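Local coordinates for gamma-glutamyltransferase 1 Threonine peptidase. MEROPS family T03 (Pseudomonas nitroreducens, PDB 7D9E), which is the large subunit of a gamma-glutamyltranspeptidase, an N-terminal-nucleophile enzyme that probably cleaves gamma-glutamyl compounds and passes the gamma-glutamyl group to acceptors such as amines, at residues 81-86 with 261-266; 161-166 with 195-200; 276-281 with 304-309. All coordinates share one frame; numbering follows the deposited sequence.

Overall arrangement
Contact 2 is nested along the chain inside the loop closed by contact 1; contact 3 follows both. Contact 1 brings together strands 77-84 and 260-264, the outermost of this chain's four-stranded antiparallel sheet. Contact 3 is centred about 22 Å away: strand 260-264 leads into helix 271-284, and Leu262 CD2 packs on Ile279 CD1 at 3.7 Å. Contact 2, a separate two-stranded pairing, is centred about 34 Å from contact 1 and about 41 Å from contact 3, across the chain's centre from the latter, with fewer residues meeting the other chain. Bound 6-diazenyl-5-oxo-L-norleucine lies about 10 Å from the Ala265 side chain, against about 14 Å for Leu278, consistent with contact 1 bordering the active-site region.

Contact 1: residues 81-86 with 261-266; sequences TLYVDG and TLYTAP
The CA atoms that come nearest each other are those of Thr81 and Thr264, 6.5 Å apart. The axes of strands 81-84 and 261-264 come within 7.6 Å and run at 128°, so the strands diverge instead of pairing. They are the outermost strands of this chain's four-stranded antiparallel sheet, part of a fold of the N-terminal-nucleophile clan, and both continue the sheet by pairing with a strand of the other chain. Side chains bridge what the backbones do not. Thr81 reaches across with its methyl: CG2 lies anti to its own backbone N and stands 3.9 Å from Tyr263 O. Its hydroxyl serves a different purpose, since OG1 is hydrogen-bonded to Pro76 O of the other chain; Thr264 OG1 likewise bonds to Ser77 OG of that chain. Farther along, the two tyrosines meet at CE1 of Tyr83 and CE2 of Tyr263, 3.9 Å apart. With planes at 29° but centroids 5.9 Å apart, the rings are nearly parallel yet slid past one another, so little of one overlies the other. Tyr83 turns its CG away from the backbone N (chi1 -158°), whereas Tyr263 keeps CG beside it, and the rings meet from strands whose backbones have separated. One face of the Tyr83 ring is also met by Gly86 C, 3.5 Å above its plane and displaced toward the rim.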
ATOM      1  N   THR A  81       3.572  -8.877   4.530  1.00 15.95           N
ATOM      2  CA  THR A  81       3.116  -9.656   5.670  1.00 15.73           C
ATOM      3  C   THR A  81       3.076 -11.112   5.246  1.00 17.64           C
ATOM      4  O   THR A  81       2.599 -11.427   4.155  1.00 18.04           O
ATOM      5  CB  THR A  81       1.735  -9.174   6.116  1.00 18.24           C
ATOM      6  OG1 THR A  81       1.843  -7.775   6.452  1.00 19.57           O
ATOM      7  CG2 THR A  81       1.239  -9.941   7.333  1.00 18.61           C
ATOM      8  N   LEU A  82       3.606 -11.988   6.091  1.00 18.77           N
ATOM      9  CA  LEU A  82       3.748 -13.386   5.743  1.00 18.91           C
ATOM     10  C   LEU A  82       3.205 -14.268   6.855  1.00 19.62           C
ATOM     11  O   LEU A  82       3.241 -13.917   8.036  1.00 19.71           O
ATOM     12  CB  LEU A  82       5.231 -13.774   5.541  1.00 20.37           C
ATOM     13  CG  LEU A  82       6.067 -13.000   4.526  1.00 19.41           C
ATOM     14  CD1 LEU A  82       6.732 -11.796   5.130  1.00 21.23           C
ATOM     15  CD2 LEU A  82       7.120 -13.925   3.909  1.00 24.03           C
ATOM     16  N   TYR A  83       2.708 -15.437   6.460  1.00 18.36           N
ATOM     17  CA  TYR A  83       2.371 -16.501   7.396  1.00 17.99           C
ATOM     18  C   TYR A  83       3.026 -17.748   6.822  1.00 22.93           C
ATOM     19  O   TYR A  83       2.569 -18.275   5.808  1.00 24.00           O
ATOM     20  CB  TYR A  83       0.859 -16.645   7.530  1.00 20.45           C
ATOM     21  CG  TYR A  83       0.402 -17.299   8.797  1.00 19.50           C
ATOM     22  CD1 TYR A  83       0.496 -16.630  10.008  1.00 20.74           C
ATOM     23  CD2 TYR A  83      -0.181 -18.560   8.782  1.00 24.78           C
ATOM     24  CE1 TYR A  83       0.062 -17.219  11.175  1.00 20.92           C
ATOM     25  CE2 TYR A  83      -0.624 -19.156   9.945  1.00 25.61           C
ATOM     26  CZ  TYR A  83      -0.519 -18.480  11.138  1.00 24.33           C
ATOM     27  OH  TYR A  83      -0.972 -19.080  12.286  1.00 28.86           O
ATOM     28  N   VAL A  84       4.107 -18.196   7.449  1.00 22.82           N
ATOM     29  CA  VAL A  84       4.915 -19.295   6.935  1.00 23.37           C
ATOM     30  C   VAL A  84       5.047 -20.349   8.016  1.00 23.00           C
ATOM     31  O   VAL A  84       5.453 -20.037   9.138  1.00 25.29           O
ATOM     32  CB  VAL A  84       6.314 -18.821   6.490  1.00 25.66           C
ATOM     33  CG1 VAL A  84       7.138 -20.014   6.007  1.00 27.12           C
ATOM     34  CG2 VAL A  84       6.183 -17.766   5.412  1.00 25.83           C
ATOM     35  N   ASP A  85       4.683 -21.585   7.688  1.00 24.99           N
ATOM     36  CA  ASP A  85       4.726 -22.679   8.652  1.00 25.35           C
ATOM     37  C   ASP A  85       4.013 -22.293   9.943  1.00 26.91           C
ATOM     38  O   ASP A  85       4.436 -22.633  11.049  1.00 28.61           O
ATOM     39  CB  ASP A  85       6.169 -23.106   8.905  1.00 29.73           C
ATOM     40  CG  ASP A  85       6.753 -23.880   7.740  1.00 36.66           C
ATOM     41  OD1 ASP A  85       5.967 -24.373   6.897  1.00 34.58           O
ATOM     42  OD2 ASP A  85       7.993 -24.006   7.677  1.00 46.99           O
ATOM     43  N   GLY A  86       2.896 -21.589   9.793  1.00 25.07           N
ATOM     44  CA  GLY A  86       2.064 -21.252  10.923  1.00 25.99           C
ATOM     45  C   GLY A  86       2.576 -20.127  11.781  1.00 24.03           C
ATOM     46  O   GLY A  86       2.073 -19.951  12.894  1.00 26.93           O
ATOM     47  N   THR A 261      -7.660 -13.834  14.247  1.00 23.02           N
ATOM     48  CA  THR A 261      -6.433 -13.092  14.497  1.00 23.32           C
ATOM     49  C   THR A 261      -5.985 -12.453  13.192  1.00 23.19           C
ATOM     50  O   THR A 261      -5.671 -13.165  12.231  1.00 23.38           O
ATOM     51  CB  THR A 261      -5.329 -14.001  15.040  1.00 25.43           C
ATOM     52  OG1 THR A 261      -5.793 -14.610  16.251  1.00 28.55           O
ATOM     53  CG2 THR A 261      -4.068 -13.183  15.298  1.00 26.93           C
ATOM     54  N   LEU A 262      -5.989 -11.120  13.154  1.00 21.29           N
ATOM     55  CA  LEU A 262      -5.515 -10.349  12.015  1.00 18.53           C
ATOM     56  C   LEU A 262      -4.064  -9.943  12.252  1.00 19.72           C
ATOM     57  O   LEU A 262      -3.746  -9.345  13.280  1.00 22.51           O
ATOM     58  CB  LEU A 262      -6.357  -9.080  11.831  1.00 20.07           C
ATOM     59  CG  LEU A 262      -5.864  -7.959  10.907  1.00 21.90           C
ATOM     60  CD1 LEU A 262      -5.657  -8.422   9.469  1.00 20.90           C
ATOM     61  CD2 LEU A 262      -6.832  -6.767  10.998  1.00 21.72           C
ATOM     62  N   TYR A 263      -3.199 -10.243  11.284  1.00 19.42           N
ATOM     63  CA  TYR A 263      -1.823  -9.787  11.275  1.00 19.43           C
ATOM     64  C   TYR A 263      -1.692  -8.757  10.172  1.00 16.89           C
ATOM     65  O   TYR A 263      -2.111  -8.996   9.029  1.00 18.93           O
ATOM     66  CB  TYR A 263      -0.892 -10.949  10.971  1.00 18.86           C
ATOM     67  CG  TYR A 263      -0.865 -11.958  12.072  1.00 20.55           C
ATOM     68  CD1 TYR A 263      -0.250 -11.684  13.293  1.00 20.72           C
ATOM     69  CD2 TYR A 263      -1.476 -13.193  11.915  1.00 21.89           C
ATOM     70  CE1 TYR A 263      -0.222 -12.620  14.305  1.00 22.32           C
ATOM     71  CE2 TYR A 263      -1.470 -14.133  12.928  1.00 23.74           C
ATOM     72  CZ  TYR A 263      -0.845 -13.847  14.122  1.00 23.83           C
ATOM     73  OH  TYR A 263      -0.828 -14.790  15.129  1.00 26.73           O
ATOM     74  N   THR A 264      -1.147  -7.595  10.516  1.00 18.24           N
ATOM     75  CA  THR A 264      -1.064  -6.502   9.545  1.00 17.05           C
ATOM     76  C   THR A 264       0.156  -5.650   9.856  1.00 18.27           C
ATOM     77  O   THR A 264       0.967  -5.985  10.719  1.00 20.30           O
ATOM     78  CB  THR A 264      -2.394  -5.721   9.515  1.00 18.89           C
ATOM     79  OG1 THR A 264      -2.413  -4.809   8.401  1.00 20.47           O
ATOM     80  CG2 THR A 264      -2.640  -4.978  10.804  1.00 21.88           C
ATOM     81  N   ALA A 265       0.275  -4.551   9.121  1.00 18.37           N
ATOM     82  CA  ALA A 265       1.512  -3.785   9.124  1.00 16.72           C
ATOM     83  C   ALA A 265       1.631  -2.943  10.382  1.00 19.54           C
ATOM     84  O   ALA A 265       0.738  -2.145  10.668  1.00 19.50           O
ATOM     85  CB  ALA A 265       1.528  -2.867   7.900  1.00 20.13           C
ATOM     86  N   PRO A 266       2.728  -3.073  11.132  1.00 17.21           N
ATOM     87  CA  PRO A 266       3.011  -2.167  12.249  1.00 18.44           C
ATOM     88  C   PRO A 266       3.696  -0.911  11.714  1.00 18.15           C
ATOM     89  O   PRO A 266       3.906  -0.750  10.513  1.00 18.20           O
ATOM     90  CB  PRO A 266       3.966  -3.003  13.082  1.00 20.24           C
ATOM     91  CG  PRO A 266       4.805  -3.719  12.008  1.00 19.00           C
ATOM     92  CD  PRO A 266       3.827  -4.039  10.914  1.00 17.38           C
TER

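Contact 2: residues 161-166 with 195-200; sequences FKVADQ and EVFKQP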
ATOM      1  N   PHE A 161       4.488  -6.605 -22.826  1.00 19.21           N
ATOM      2  CA  PHE A 161       3.166  -6.910 -22.296  1.00 19.80           C
ATOM      3  C   PHE A 161       2.187  -5.908 -22.912  1.00 19.77           C
ATOM      4  O   PHE A 161       2.593  -4.864 -23.428  1.00 19.17           O
ATOM      5  CB  PHE A 161       3.127  -6.795 -20.762  1.00 18.54           C
ATOM      6  CG  PHE A 161       3.232  -5.386 -20.278  1.00 18.63           C
ATOM      7  CD1 PHE A 161       4.466  -4.773 -20.156  1.00 17.74           C
ATOM      8  CD2 PHE A 161       2.094  -4.665 -19.965  1.00 17.75           C
ATOM      9  CE1 PHE A 161       4.558  -3.475 -19.729  1.00 17.36           C
ATOM     10  CE2 PHE A 161       2.182  -3.371 -19.558  1.00 17.60           C
ATOM     11  CZ  PHE A 161       3.414  -2.765 -19.444  1.00 18.36           C
ATOM     12  N   LYS A 162       0.895  -6.229 -22.852  1.00 20.14           N
ATOM     13  CA  LYS A 162      -0.155  -5.403 -23.440  1.00 19.05           C
ATOM     14  C   LYS A 162      -0.617  -4.343 -22.441  1.00 17.59           C
ATOM     15  O   LYS A 162      -1.083  -4.677 -21.339  1.00 19.85           O
ATOM     16  CB  LYS A 162      -1.314  -6.294 -23.892  1.00 21.92           C
ATOM     17  CG  LYS A 162      -2.451  -5.573 -24.572  1.00 20.18           C
ATOM     18  CD  LYS A 162      -3.485  -6.562 -25.127  1.00 25.77           C
ATOM     19  CE  LYS A 162      -4.528  -5.842 -25.967  1.00 40.69           C
ATOM     20  NZ  LYS A 162      -5.823  -6.584 -26.027  1.00 60.67           N
ATOM     21  N   VAL A 163      -0.475  -3.070 -22.832  1.00 19.92           N
ATOM     22  CA  VAL A 163      -0.859  -1.942 -21.980  1.00 17.63           C
ATOM     23  C   VAL A 163      -2.378  -1.900 -21.829  1.00 19.22           C
ATOM     24  O   VAL A 163      -3.125  -2.016 -22.808  1.00 20.93           O
ATOM     25  CB  VAL A 163      -0.316  -0.636 -22.574  1.00 19.59           C
ATOM     26  CG1 VAL A 163      -0.879   0.582 -21.852  1.00 19.89           C
ATOM     27  CG2 VAL A 163       1.203  -0.631 -22.498  1.00 20.64           C
ATOM     28  N   ALA A 164      -2.843  -1.717 -20.597  1.00 17.05           N
ATOM     29  CA  ALA A 164      -4.256  -1.655 -20.267  1.00 19.18           C
ATOM     30  C   ALA A 164      -4.826  -0.245 -20.431  1.00 20.30           C
ATOM     31  O   ALA A 164      -4.111   0.756 -20.336  1.00 18.00           O
ATOM     32  CB  ALA A 164      -4.434  -2.109 -18.813  1.00 19.11           C
ATOM     33  N   ASP A 165      -6.150  -0.177 -20.644  1.00 21.94           N
ATOM     34  CA  ASP A 165      -6.798   1.128 -20.783  1.00 22.51           C
ATOM     35  C   ASP A 165      -6.640   1.966 -19.516  1.00 21.27           C
ATOM     36  O   ASP A 165      -6.330   3.156 -19.579  1.00 21.39           O
ATOM     37  CB  ASP A 165      -8.286   0.966 -21.109  1.00 27.45           C
ATOM     38  CG  ASP A 165      -8.545   0.452 -22.525  1.00 40.72           C
ATOM     39  OD1 ASP A 165      -7.607   0.375 -23.340  1.00 42.74           O
ATOM     40  OD2 ASP A 165      -9.710   0.121 -22.821  1.00 49.21           O
ATOM     41  N   GLN A 166      -6.897   1.370 -18.342  1.00 21.41           N
ATOM     42  CA  GLN A 166      -6.793   2.147 -17.112  1.00 20.12           C
ATOM     43  C   GLN A 166      -5.359   2.577 -16.865  1.00 18.67           C
ATOM     44  O   GLN A 166      -5.108   3.675 -16.346  1.00 21.47           O
ATOM     45  CB  GLN A 166      -7.297   1.325 -15.911  1.00 24.83           C
ATOM     46  N   GLU A 195      -1.568  -1.867 -26.852  1.00 23.21           N
ATOM     47  CA  GLU A 195      -0.371  -2.160 -27.628  1.00 23.42           C
ATOM     48  C   GLU A 195       0.712  -2.753 -26.741  1.00 21.47           C
ATOM     49  O   GLU A 195       0.734  -2.521 -25.536  1.00 22.36           O
ATOM     50  CB  GLU A 195       0.144  -0.890 -28.306  1.00 23.33           C
ATOM     51  CG  GLU A 195      -0.971  -0.128 -29.025  1.00 27.30           C
ATOM     52  CD  GLU A 195      -0.496   0.643 -30.232  1.00 45.59           C
ATOM     53  OE1 GLU A 195       0.694   1.021 -30.262  1.00 45.01           O
ATOM     54  OE2 GLU A 195      -1.331   0.912 -31.124  1.00 56.40           O
ATOM     55  N   VAL A 196       1.606  -3.523 -27.351  1.00 22.09           N
ATOM     56  CA  VAL A 196       2.665  -4.191 -26.606  1.00 21.26           C
ATOM     57  C   VAL A 196       3.798  -3.209 -26.361  1.00 21.25           C
ATOM     58  O   VAL A 196       4.293  -2.571 -27.295  1.00 25.06           O
ATOM     59  CB  VAL A 196       3.168  -5.423 -27.371  1.00 26.03           C
ATOM     60  CG1 VAL A 196       4.436  -5.994 -26.719  1.00 23.76           C
ATOM     61  CG2 VAL A 196       2.073  -6.466 -27.416  1.00 27.13           C
ATOM     62  N   PHE A 197       4.214  -3.105 -25.096  1.00 21.03           N
ATOM     63  CA  PHE A 197       5.243  -2.177 -24.640  1.00 17.92           C
ATOM     64  C   PHE A 197       6.431  -2.990 -24.156  1.00 19.52           C
ATOM     65  O   PHE A 197       6.267  -3.860 -23.291  1.00 19.59           O
ATOM     66  CB  PHE A 197       4.651  -1.318 -23.524  1.00 19.20           C
ATOM     67  CG  PHE A 197       5.607  -0.317 -22.907  1.00 18.88           C
ATOM     68  CD1 PHE A 197       6.132   0.724 -23.658  1.00 24.58           C
ATOM     69  CD2 PHE A 197       5.911  -0.400 -21.548  1.00 21.31           C
ATOM     70  CE1 PHE A 197       6.999   1.652 -23.059  1.00 22.06           C
ATOM     71  CE2 PHE A 197       6.756   0.530 -20.951  1.00 20.57           C
ATOM     72  CZ  PHE A 197       7.284   1.540 -21.698  1.00 19.92           C
ATOM     73  N   LYS A 198       7.607  -2.727 -24.739  1.00 20.80           N
ATOM     74  CA  LYS A 198       8.848  -3.409 -24.405  1.00 19.94           C
ATOM     75  C   LYS A 198       9.798  -2.472 -23.678  1.00 22.56           C
ATOM     76  O   LYS A 198       9.812  -1.261 -23.912  1.00 22.41           O
ATOM     77  CB  LYS A 198       9.543  -3.951 -25.659  1.00 22.84           C
ATOM     78  CG  LYS A 198       8.642  -4.852 -26.501  1.00 26.12           C
ATOM     79  CD  LYS A 198       9.304  -5.330 -27.781  1.00 25.62           C
ATOM     80  CE  LYS A 198       8.346  -6.200 -28.584  1.00 27.97           C
ATOM     81  NZ  LYS A 198       8.975  -6.713 -29.834  1.00 35.81           N
ATOM     82  N   GLN A 199      10.626  -3.053 -22.817  1.00 20.24           N
ATOM     83  CA  GLN A 199      11.528  -2.297 -21.945  1.00 20.44           C
ATOM     84  C   GLN A 199      12.893  -2.962 -21.901  1.00 22.01           C
ATOM     85  O   GLN A 199      13.272  -3.608 -20.914  1.00 22.08           O
ATOM     86  CB  GLN A 199      10.935  -2.116 -20.547  1.00 19.38           C
ATOM     87  CG  GLN A 199       9.548  -1.538 -20.552  1.00 19.19           C
ATOM     88  CD  GLN A 199       8.912  -1.495 -19.184  1.00 19.46           C
ATOM     89  OE1 GLN A 199       9.251  -0.652 -18.341  1.00 17.92           O
ATOM     90  NE2 GLN A 199       8.030  -2.444 -18.929  1.00 17.94           N
ATOM     91  N   PRO A 200      13.691  -2.770 -22.946  1.00 24.81           N
ATOM     92  CA  PRO A 200      14.969  -3.501 -23.035  1.00 25.37           C
ATOM     93  C   PRO A 200      15.993  -3.113 -21.988  1.00 25.84           C
ATOM     94  O   PRO A 200      16.726  -3.994 -21.513  1.00 26.56           O
ATOM     95  CB  PRO A 200      15.438  -3.218 -24.472  1.00 28.46           C
ATOM     96  CG  PRO A 200      14.702  -2.003 -24.878  1.00 30.12           C
ATOM     97  CD  PRO A 200      13.371  -2.063 -24.200  1.00 25.85           C
TER
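A short two-stranded antiparallel pairing joins Phe161 and Lys162 to Val196 and Phe197. Phe161 and Phe197 form the hydrogen-bonded pair: Phe197 N donates to Phe161 O at 2.9 Å, whereas the return bond from Phe161 N to Phe197 O, 3.3 Å, is weak. Lys162 and Val196 form the non-hydrogen-bonded pair, their CA atoms 4.4 Å apart. Just past the strand, Val163 N meets Glu195 O at 3.0 Å in a nearly straight bond (178°). Both phenylalanines project from the same face of the pairing and lie side by side. Phe161 CE1 comes to the edge of the Phe197 ring, 3.8 Å from CD2, and a chi1 of 70°, with CG lodged between the backbone N and carbonyl carbon, places the Phe161 ring there. Gln199 NE2 stands at the in-plane edge of that ring, 3.7 Å from Phe161 CE1; its hydrogen bond goes to Val66 O. On the Phe197 side, Val163 CG2 packs against Phe197 CB at 3.7 Å. Replacing Phe161 with an alanine would probably open a gap beside the Phe197 ring and leave the Gln199 amide without its aromatic neighbour. Strand 161-162 links helix 146-159 to helix 165-178, and strand 196-197 leads into helix 200-212; Ala164 and Gln199 are the N-cap residues of 165-178 and 200-212, while the Phe197 ring also meets that of Phe188 at the end of helix 184-188.

Contact 3: residues 276-281 with 304-309; sequences AQLIGI and SEIEKR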
ATOM      1  N   ALA A 276      -6.506  -1.664  14.446  1.00 16.67           N
ATOM      2  CA  ALA A 276      -6.780  -2.058  15.828  1.00 18.88           C
ATOM      3  C   ALA A 276      -7.849  -1.153  16.429  1.00 19.92           C
ATOM      4  O   ALA A 276      -8.781  -1.625  17.098  1.00 21.72           O
ATOM      5  CB  ALA A 276      -5.487  -1.993  16.643  1.00 20.00           C
ATOM      6  N   GLN A 277      -7.778   0.150  16.108  1.00 18.89           N
ATOM      7  CA  GLN A 277      -8.761   1.098  16.620  1.00 19.17           C
ATOM      8  C   GLN A 277     -10.103   0.958  15.911  1.00 20.34           C
ATOM      9  O   GLN A 277     -11.158   1.004  16.561  1.00 20.38           O
ATOM     10  CB  GLN A 277      -8.229   2.522  16.485  1.00 19.22           C
ATOM     11  CG  GLN A 277      -7.043   2.794  17.411  1.00 18.57           C
ATOM     12  CD  GLN A 277      -6.566   4.226  17.337  1.00 19.09           C
ATOM     13  OE1 GLN A 277      -6.966   4.987  16.468  1.00 23.07           O
ATOM     14  NE2 GLN A 277      -5.682   4.603  18.255  1.00 21.30           N
ATOM     15  N   LEU A 278     -10.086   0.819  14.580  1.00 18.68           N
ATOM     16  CA  LEU A 278     -11.338   0.708  13.829  1.00 16.96           C
ATOM     17  C   LEU A 278     -12.114  -0.530  14.257  1.00 18.42           C
ATOM     18  O   LEU A 278     -13.322  -0.464  14.544  1.00 18.75           O
ATOM     19  CB  LEU A 278     -11.055   0.656  12.332  1.00 16.83           C
ATOM     20  CG  LEU A 278     -10.574   1.966  11.709  1.00 18.05           C
ATOM     21  CD1 LEU A 278      -9.837   1.642  10.410  1.00 17.85           C
ATOM     22  CD2 LEU A 278     -11.669   2.985  11.465  1.00 18.81           C
ATOM     23  N   ILE A 279     -11.434  -1.679  14.303  1.00 18.58           N
ATOM     24  CA  ILE A 279     -12.090  -2.926  14.689  1.00 18.63           C
ATOM     25  C   ILE A 279     -12.508  -2.880  16.151  1.00 20.94           C
ATOM     26  O   ILE A 279     -13.635  -3.246  16.510  1.00 22.37           O
ATOM     27  CB  ILE A 279     -11.173  -4.126  14.387  1.00 19.75           C
ATOM     28  CG1 ILE A 279     -10.983  -4.263  12.876  1.00 19.44           C
ATOM     29  CG2 ILE A 279     -11.705  -5.395  15.019  1.00 21.73           C
ATOM     30  CD1 ILE A 279      -9.865  -5.202  12.488  1.00 22.25           C
ATOM     31  N   GLY A 280     -11.618  -2.395  17.012  1.00 20.92           N
ATOM     32  CA  GLY A 280     -11.919  -2.386  18.427  1.00 21.03           C
ATOM     33  C   GLY A 280     -13.080  -1.476  18.759  1.00 23.44           C
ATOM     34  O   GLY A 280     -13.931  -1.809  19.588  1.00 23.17           O
ATOM     35  N   ILE A 281     -13.121  -0.307  18.128  1.00 22.06           N
ATOM     36  CA  ILE A 281     -14.200   0.629  18.396  1.00 21.73           C
ATOM     37  C   ILE A 281     -15.500   0.096  17.825  1.00 24.84           C
ATOM     38  O   ILE A 281     -16.558   0.199  18.456  1.00 23.70           O
ATOM     39  CB  ILE A 281     -13.854   2.017  17.842  1.00 20.79           C
ATOM     40  CG1 ILE A 281     -12.725   2.632  18.684  1.00 23.52           C
ATOM     41  CG2 ILE A 281     -15.088   2.912  17.848  1.00 24.87           C
ATOM     42  CD1 ILE A 281     -12.151   3.894  18.109  1.00 23.93           C
ATOM     43  N   SER A 304     -17.644   6.980   9.732  1.00 19.59           N
ATOM     44  CA  SER A 304     -17.002   8.289   9.695  1.00 19.17           C
ATOM     45  C   SER A 304     -16.681   8.785  11.096  1.00 19.93           C
ATOM     46  O   SER A 304     -15.620   9.378  11.316  1.00 19.59           O
ATOM     47  CB  SER A 304     -17.885   9.295   8.958  1.00 20.56           C
ATOM     48  OG  SER A 304     -18.145   8.860   7.618  1.00 20.55           O
ATOM     49  N   GLU A 305     -17.576   8.534  12.059  1.00 18.98           N
ATOM     50  CA  GLU A 305     -17.323   8.963  13.432  1.00 20.08           C
ATOM     51  C   GLU A 305     -16.123   8.232  14.011  1.00 22.21           C
ATOM     52  O   GLU A 305     -15.334   8.815  14.772  1.00 21.77           O
ATOM     53  CB  GLU A 305     -18.556   8.699  14.292  1.00 23.12           C
ATOM     54  CG  GLU A 305     -19.666   9.718  14.125  1.00 23.33           C
ATOM     55  CD  GLU A 305     -19.335  11.047  14.785  1.00 25.57           C
ATOM     56  OE1 GLU A 305     -19.123  11.075  16.025  1.00 26.03           O
ATOM     57  OE2 GLU A 305     -19.274  12.069  14.071  1.00 24.33           O
ATOM     58  N   ILE A 306     -15.974   6.949  13.675  1.00 20.72           N
ATOM     59  CA  ILE A 306     -14.803   6.207  14.118  1.00 21.01           C
ATOM     60  C   ILE A 306     -13.552   6.743  13.435  1.00 19.39           C
ATOM     61  O   ILE A 306     -12.523   6.981  14.083  1.00 19.53           O
ATOM     62  CB  ILE A 306     -14.992   4.700  13.867  1.00 20.65           C
ATOM     63  CG1 ILE A 306     -16.280   4.194  14.519  1.00 22.36           C
ATOM     64  CG2 ILE A 306     -13.795   3.951  14.418  1.00 22.42           C
ATOM     65  CD1 ILE A 306     -16.565   2.736  14.234  1.00 23.12           C
ATOM     66  N   GLU A 307     -13.636   6.989  12.126  1.00 20.06           N
ATOM     67  CA  GLU A 307     -12.479   7.452  11.367  1.00 20.14           C
ATOM     68  C   GLU A 307     -11.985   8.808  11.854  1.00 19.56           C
ATOM     69  O   GLU A 307     -10.776   9.066  11.818  1.00 20.18           O
ATOM     70  CB  GLU A 307     -12.793   7.461   9.868  1.00 19.97           C
ATOM     71  CG  GLU A 307     -12.978   6.020   9.359  1.00 18.54           C
ATOM     72  CD  GLU A 307     -13.804   5.896   8.106  1.00 19.78           C
ATOM     73  OE1 GLU A 307     -14.438   6.883   7.684  1.00 22.67           O
ATOM     74  OE2 GLU A 307     -13.828   4.772   7.554  1.00 20.76           O
ATOM     75  N   LYS A 308     -12.885   9.657  12.362  1.00 19.30           N
ATOM     76  CA  LYS A 308     -12.465  10.940  12.910  1.00 20.85           C
ATOM     77  C   LYS A 308     -11.402  10.750  13.983  1.00 22.20           C
ATOM     78  O   LYS A 308     -10.391  11.466  14.013  1.00 21.82           O
ATOM     79  CB  LYS A 308     -13.664  11.671  13.509  1.00 21.45           C
ATOM     80  CG  LYS A 308     -14.476  12.489  12.495  1.00 21.41           C
ATOM     81  CD  LYS A 308     -15.646  13.138  13.204  1.00 22.81           C
ATOM     82  CE  LYS A 308     -16.119  14.427  12.533  1.00 24.89           C
ATOM     83  NZ  LYS A 308     -16.569  14.203  11.113  1.00 24.50           N
ATOM     84  N   ARG A 309     -11.638   9.798  14.899  1.00 20.47           N
ATOM     85  CA  ARG A 309     -10.737   9.608  16.030  1.00 21.55           C
ATOM     86  C   ARG A 309      -9.448   8.931  15.586  1.00 19.60           C
ATOM     87  O   ARG A 309      -8.364   9.267  16.075  1.00 21.92           O
ATOM     88  CB  ARG A 309     -11.439   8.789  17.116  1.00 22.08           C
ATOM     89  CG  ARG A 309     -12.313   9.616  18.049  1.00 23.85           C
ATOM     90  CD  ARG A 309     -13.663   9.894  17.401  1.00 22.79           C
ATOM     91  NE  ARG A 309     -14.423  10.885  18.157  1.00 23.90           N
ATOM     92  CZ  ARG A 309     -15.653  11.279  17.847  1.00 24.13           C
ATOM     93  NH1 ARG A 309     -16.261  10.758  16.799  1.00 22.95           N
ATOM     94  NH2 ARG A 309     -16.257  12.212  18.573  1.00 27.49           N
TER
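Ile306 packs against Leu278 and Ile281; the end of the Arg309 side chain, on the same helix, leads away from segment 276-281, and its guanidinium is engaged at its edge. Glu305 CA lies there in the plane of the group, and so do both oxygens that NH1 binds. Arg309 NH1 gives one hydrogen bond to Glu305 O, 3.0 Å, and a second, part of a salt bridge, to Glu305 OE1, also 3.0 Å. The carboxylate is turned differently: NH1 approaches OE1 from above the Glu305 carboxylate plane, 65° out of it. Two bonds from one nitrogen restrict rotation of the guanidinium, and further partners complete the setting, with Glu343 in a salt bridge to NE and Ser350 hydrogen-bonded to both NH2 and Glu305 OE1. Glu305 and Arg309 pair one turn apart on helix 297-317, while the close contacts to segment 276-281 are made by carbon atoms.

Those contacts belong to a buried helix-helix packing of two long helices, 271-284 and 297-317. The segment axes pass 9.8 Å apart at 139°, nearer antiparallel than perpendicular, and the first helix also lies against the sheet, through Ala276 on Ile255 and Ile279 on Trp257. Ile306 is the shared residue of the packing. Its gamma methyl CG2, placed trans to the amide nitrogen, reaches Leu278 CD2 at 3.8 Å and lies equally close to Ile281 CG2. The Ile281 and Ile306 side chains run alongside one another, pointing opposite ways, with Ile306 CG1 3.8 Å from Ile281 CG2. Leu278 comes in more obliquely, and its CD2 also rests on the aliphatic part of Glu307, 3.9 Å from Glu307 CG. Leu278 packs in addition on Phe102 of the other chain.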